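Local structure of putative carboxynorspermidine decarboxylase protein (Sinorhizobium meliloti, 3MT1) at residues S58-V63 against V90-K95; L118-Q123 against P147-V152. The protein probably catalyses the pyridoxal 5'-phosphate-dependent decarboxylation of carboxynorspermidine and carboxyspermidine to norspermidine and spermidine, working as a homodimer. All blocks are in the same frame, centred on the assembly; numbering follows the deposited sequence.

Interaction 1 (S58-V63 against V90-K95); sequences SSLFEV and VSHADK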
loop_
_atom_site.group_PDB
_atom_site.type_symbol
_atom_site.label_atom_id
_atom_site.label_comp_id
_atom_site.label_asym_id
_atom_site.label_seq_id
_atom_site.Cartn_x
_atom_site.Cartn_y
_atom_site.Cartn_z
ATOM N N SER B 58 9.091 -7.418 13.398
ATOM C CA SER B 58 9.603 -8.263 12.335
ATOM C C SER B 58 10.589 -7.597 11.411
ATOM O O SER B 58 10.789 -8.068 10.314
ATOM C CB SER B 58 8.454 -8.867 11.534
ATOM O OG SER B 58 7.444 -7.901 11.323
ATOM N N SER B 59 11.204 -6.507 11.849
ATOM C CA SER B 59 12.163 -5.767 11.037
ATOM C C SER B 59 13.011 -4.913 11.953
ATOM O O SER B 59 12.641 -4.654 13.102
ATOM C CB SER B 59 11.450 -4.837 10.070
ATOM O OG SER B 59 10.788 -3.780 10.750
ATOM N N LEU B 60 14.175 -4.525 11.454
ATOM C CA LEU B 60 14.990 -3.545 12.115
ATOM C C LEU B 60 14.180 -2.329 12.563
ATOM O O LEU B 60 14.139 -2.016 13.755
ATOM C CB LEU B 60 16.169 -3.098 11.236
ATOM C CG LEU B 60 16.978 -1.940 11.841
ATOM C CD1 LEU B 60 17.391 -2.289 13.270
ATOM C CD2 LEU B 60 18.218 -1.556 10.993
ATOM N N PHE B 61 13.527 -1.641 11.641
ATOM C CA PHE B 61 12.884 -0.415 12.058
ATOM C C PHE B 61 11.856 -0.649 13.160
ATOM O O PHE B 61 11.735 0.150 14.083
ATOM C CB PHE B 61 12.299 0.304 10.890
ATOM C CG PHE B 61 13.323 0.926 9.970
ATOM C CD1 PHE B 61 14.666 0.932 10.285
ATOM C CD2 PHE B 61 12.910 1.556 8.790
ATOM C CE1 PHE B 61 15.597 1.508 9.446
ATOM C CE2 PHE B 61 13.844 2.184 7.945
ATOM C CZ PHE B 61 15.197 2.156 8.275
ATOM N N GLU B 62 11.166 -1.778 13.112
ATOM C CA GLU B 62 10.164 -2.048 14.128
ATOM C C GLU B 62 10.769 -2.298 15.511
ATOM O O GLU B 62 10.307 -1.689 16.514
ATOM C CB GLU B 62 9.174 -3.133 13.706
ATOM C CG GLU B 62 8.132 -2.593 12.727
ATOM C CD GLU B 62 6.983 -3.600 12.316
ATOM O OE1 GLU B 62 7.069 -4.838 12.557
ATOM O OE2 GLU B 62 5.970 -3.103 11.739
ATOM N N VAL B 63 11.810 -3.133 15.569
ATOM C CA VAL B 63 12.522 -3.325 16.817
ATOM C C VAL B 63 13.116 -2.032 17.390
ATOM O O VAL B 63 13.020 -1.781 18.588
ATOM C CB VAL B 63 13.581 -4.457 16.766
ATOM C CG1 VAL B 63 14.935 -3.984 16.154
ATOM C CG2 VAL B 63 13.811 -4.989 18.184
ATOM N N VAL B 90 20.219 -7.049 17.360
ATOM C CA VAL B 90 20.608 -7.643 18.640
ATOM C C VAL B 90 20.740 -6.609 19.751
ATOM O O VAL B 90 20.332 -6.849 20.880
ATOM C CB VAL B 90 21.889 -8.522 18.539
ATOM C CG1 VAL B 90 22.474 -8.824 19.949
ATOM C CG2 VAL B 90 21.560 -9.829 17.815
ATOM N N SER B 91 21.283 -5.449 19.433
ATOM C CA SER B 91 21.438 -4.424 20.441
ATOM C C SER B 91 20.135 -3.778 20.898
ATOM O O SER B 91 20.124 -3.174 21.928
ATOM C CB SER B 91 22.393 -3.348 19.967
ATOM O OG SER B 91 21.806 -2.667 18.901
ATOM N N HIS B 92 19.044 -3.904 20.156
ATOM C CA HIS B 92 17.751 -3.336 20.605
ATOM C C HIS B 92 16.907 -4.392 21.310
ATOM O O HIS B 92 16.090 -4.052 22.143
ATOM C CB HIS B 92 16.897 -2.747 19.452
ATOM C CG HIS B 92 17.472 -1.522 18.801
ATOM N ND1 HIS B 92 17.629 -0.325 19.462
ATOM C CD2 HIS B 92 17.885 -1.300 17.530
ATOM C CE1 HIS B 92 18.148 0.571 18.636
ATOM N NE2 HIS B 92 18.312 0.004 17.456
ATOM N N ALA B 93 17.112 -5.661 20.973
ATOM C CA ALA B 93 16.212 -6.726 21.404
ATOM C C ALA B 93 16.634 -7.372 22.722
ATOM O O ALA B 93 17.820 -7.470 23.009
ATOM C CB ALA B 93 16.103 -7.793 20.314
ATOM N N ASP B 94 15.662 -7.826 23.510
ATOM C CA ASP B 94 15.916 -8.687 24.670
ATOM C C ASP B 94 15.811 -10.154 24.315
ATOM O O ASP B 94 16.472 -11.001 24.890
ATOM C CB ASP B 94 14.907 -8.371 25.758
ATOM C CG ASP B 94 15.097 -6.986 26.309
ATOM O OD1 ASP B 94 16.241 -6.677 26.701
ATOM O OD2 ASP B 94 14.126 -6.202 26.331
ATOM N N LYS B 95 14.959 -10.449 23.357
ATOM C CA LYS B 95 14.841 -11.769 22.824
ATOM C C LYS B 95 14.891 -11.634 21.318
ATOM O O LYS B 95 14.476 -10.597 20.744
ATOM C CB LYS B 95 13.553 -12.428 23.326
ATOM C CG LYS B 95 13.651 -12.729 24.830
ATOM C CD LYS B 95 12.510 -13.578 25.351
ATOM C CE LYS B 95 12.534 -13.781 26.870
ATOM N NZ LYS B 95 12.350 -12.469 27.577
#
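Two neighbouring helices on the outside of the alpha/beta barrel meet where Val-63, in the first turn of helix 60-70, packs against His-92 near the C-terminal end of helix 83-92. Both methyls of Val-63 come up to the CB of His-92 from the same side, CG1 and CG2 each 4.0 Å away. CG2, anti to the backbone N (CG1 itself at chi1 83°), also reaches Ala-93 CB at 4.2 Å, so one branch serves two residues. His-92 has CG anti to its carbonyl carbon and beside its backbone N (chi1 -67°), which sets the imidazole so that Leu-60 CD1 meets it at the edge, near its plane, 4.4 Å from His-92 CD2. No hydrogen bond crosses the contact; it is held by apolar packing. Helix 60-70 starts with Ser-59 as N-cap, whose OG accepts from Glu-62 N at 3.1 Å; this hydroxyl is also bonded to the carbonyl of Asn-333 of the second subunit, which ties the helix start to the dimer interface. The side chains also rest on barrel strand 73-77, Val-63 on Thr-74 and Ala-93 on Ala-76, while Asp-94 forms a salt bridge with Arg-67 of helix 60-70 and Leu-60 also packs along helix 83-92.

Interaction 2 (L118-Q123 against P147-V152); sequences LRLNPQ and PKVERV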
loop_
_atom_site.group_PDB
_atom_site.type_symbol
_atom_site.label_atom_id
_atom_site.label_comp_id
_atom_site.label_asym_id
_atom_site.label_seq_id
_atom_site.Cartn_x
_atom_site.Cartn_y
_atom_site.Cartn_z
ATOM N N LEU B 118 13.395 -20.013 18.728
ATOM C CA LEU B 118 13.265 -20.634 17.422
ATOM C C LEU B 118 11.781 -20.744 17.152
ATOM O O LEU B 118 11.022 -21.091 18.044
ATOM C CB LEU B 118 13.937 -22.024 17.431
ATOM C CG LEU B 118 13.948 -22.831 16.120
ATOM C CD1 LEU B 118 15.090 -22.394 15.195
ATOM C CD2 LEU B 118 14.021 -24.335 16.357
ATOM N N ARG B 119 11.355 -20.434 15.937
ATOM C CA ARG B 119 9.952 -20.628 15.590
ATOM C C ARG B 119 9.641 -22.078 15.263
ATOM O O ARG B 119 10.374 -22.746 14.528
ATOM C CB ARG B 119 9.551 -19.770 14.403
ATOM C CG ARG B 119 8.065 -19.742 14.207
ATOM C CD ARG B 119 7.671 -18.946 13.014
ATOM N NE ARG B 119 6.217 -18.877 12.905
ATOM C CZ ARG B 119 5.562 -17.991 12.164
ATOM N NH1 ARG B 119 6.237 -17.076 11.460
ATOM N NH2 ARG B 119 4.234 -18.013 12.137
ATOM N N LEU B 120 8.531 -22.558 15.800
ATOM C CA LEU B 120 8.096 -23.910 15.550
ATOM C C LEU B 120 6.803 -23.866 14.779
ATOM O O LEU B 120 5.931 -23.051 15.054
ATOM C CB LEU B 120 7.909 -24.641 16.873
ATOM C CG LEU B 120 8.965 -25.579 17.478
ATOM C CD1 LEU B 120 10.403 -25.206 17.193
ATOM C CD2 LEU B 120 8.707 -25.659 18.983
ATOM N N ASN B 121 6.704 -24.737 13.783
ATOM C CA ASN B 121 5.556 -24.787 12.893
ATOM C C ASN B 121 4.711 -25.971 13.309
ATOM O O ASN B 121 5.157 -27.117 13.189
ATOM C CB ASN B 121 6.035 -24.946 11.450
ATOM C CG ASN B 121 4.899 -24.893 10.422
ATOM O OD1 ASN B 121 3.710 -24.891 10.757
ATOM N ND2 ASN B 121 5.279 -24.870 9.145
ATOM N N PRO B 122 3.504 -25.711 13.844
ATOM C CA PRO B 122 2.657 -26.854 14.167
ATOM C C PRO B 122 2.084 -27.583 12.928
ATOM O O PRO B 122 1.979 -28.823 12.960
ATOM C CB PRO B 122 1.552 -26.238 15.030
ATOM C CG PRO B 122 2.150 -24.985 15.580
ATOM C CD PRO B 122 3.000 -24.471 14.463
ATOM N N GLN B 123 1.763 -26.858 11.850
ATOM C CA GLN B 123 1.110 -27.462 10.676
ATOM C C GLN B 123 1.706 -28.809 10.242
ATOM O O GLN B 123 2.500 -28.889 9.301
ATOM C CB GLN B 123 1.066 -26.475 9.505
ATOM N N PRO B 147 13.668 -34.027 15.789
ATOM C CA PRO B 147 15.074 -34.452 15.788
ATOM C C PRO B 147 16.099 -33.387 15.371
ATOM O O PRO B 147 17.147 -33.276 16.013
ATOM C CB PRO B 147 15.081 -35.613 14.790
ATOM C CG PRO B 147 13.735 -36.223 14.942
ATOM C CD PRO B 147 12.797 -35.071 15.199
ATOM N N LYS B 148 15.813 -32.634 14.304
ATOM C CA LYS B 148 16.708 -31.556 13.856
ATOM C C LYS B 148 16.743 -30.441 14.881
ATOM O O LYS B 148 17.790 -29.847 15.126
ATOM C CB LYS B 148 16.291 -30.978 12.497
ATOM C CG LYS B 148 16.770 -31.757 11.292
ATOM C CD LYS B 148 15.621 -32.489 10.604
ATOM C CE LYS B 148 14.998 -31.666 9.475
ATOM N NZ LYS B 148 15.818 -31.753 8.234
ATOM N N VAL B 149 15.590 -30.153 15.472
ATOM C CA VAL B 149 15.515 -29.162 16.538
ATOM C C VAL B 149 16.500 -29.571 17.649
ATOM O O VAL B 149 17.426 -28.826 17.997
ATOM C CB VAL B 149 14.068 -29.037 17.097
ATOM C CG1 VAL B 149 14.028 -28.147 18.334
ATOM C CG2 VAL B 149 13.105 -28.543 16.028
ATOM N N GLU B 150 16.308 -30.790 18.153
ATOM C CA GLU B 150 17.064 -31.329 19.261
ATOM C C GLU B 150 18.575 -31.153 19.166
ATOM O O GLU B 150 19.248 -30.949 20.187
ATOM C CB GLU B 150 16.731 -32.800 19.428
ATOM C CG GLU B 150 15.641 -33.079 20.440
ATOM C CD GLU B 150 16.019 -34.215 21.370
ATOM O OE1 GLU B 150 16.812 -33.979 22.319
ATOM O OE2 GLU B 150 15.523 -35.341 21.143
ATOM N N ARG B 151 19.109 -31.231 17.946
ATOM C CA ARG B 151 20.550 -31.080 17.738
ATOM C C ARG B 151 21.033 -29.659 18.078
ATOM O O ARG B 151 22.234 -29.397 18.213
ATOM C CB ARG B 151 20.952 -31.482 16.315
ATOM C CG ARG B 151 22.321 -32.149 16.278
ATOM C CD ARG B 151 22.859 -32.281 14.882
ATOM N NE ARG B 151 24.181 -31.664 14.756
ATOM C CZ ARG B 151 24.400 -30.481 14.172
ATOM N NH1 ARG B 151 25.632 -29.990 14.097
ATOM N NH2 ARG B 151 23.391 -29.790 13.655
ATOM N N VAL B 152 20.086 -28.750 18.251
ATOM C CA VAL B 152 20.440 -27.361 18.413
ATOM C C VAL B 152 19.879 -26.725 19.716
ATOM O O VAL B 152 19.920 -25.513 19.908
ATOM C CB VAL B 152 20.123 -26.619 17.109
ATOM C CG1 VAL B 152 18.676 -26.145 17.082
ATOM C CG2 VAL B 152 21.100 -25.494 16.896
#
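Val-149 is the hub of this contact, turning its two methyls to two different leucines of the segment 118-123. Its CG1 lies 4.3 Å from CD2 of Leu-118, and its CG2 lies 4.4 Å from CD1 of Leu-120. Leu-118 and Val-149 contribute most of the buried surface, and each directs its CB at the opposing segment. In Leu-118 the extended first torsion (CG opposite the backbone N, chi1 -178°) carries the branched end out from the strand to the valine. Leu-120, two residues on, starts out along the flank of the contact, and its end bends back to reach the same partner. The touching is methyl to methyl throughout, with no hydrogen bond between the segments, and all three side chains are buried. A 2.7 Å backbone bond joins Val-152 N to Val-149 O.

Helix 170-190 closes over the cluster, Leu-187 touching Val-149 and Phe-184 touching Leu-120, while Glu-150 pairs with Arg-190 on the same helix. On the strand side, Leu-118 and Leu-120 share backbone hydrogen bonds with Met-160 of the next barrel strand. The arrangement is that of a beta/alpha barrel, in which the short helix 146-150 covers the outward-facing side chains of parallel strand 115-119 and its continuation.

In the fold
Both contacts belong to the eight-stranded parallel beta/alpha barrel, the fold of the cofactor-binding domain in this decarboxylase family. They follow one another along the chain: interaction 1 is complete before interaction 2 begins. Their centres are 22 Å apart and their nearest atoms about 9 Å apart, so they do not touch. Interaction 1 joins the helices that precede and follow strand 73-77 in the chain, and its second segment runs into strand 95-98; that strand pairs directly with 115-119, the strand of interaction 2. One contact is thus helix to helix on the outside of the barrel, the other a strand and the short helix that follows it in the chain; the second subunit reaches interaction 1 alone.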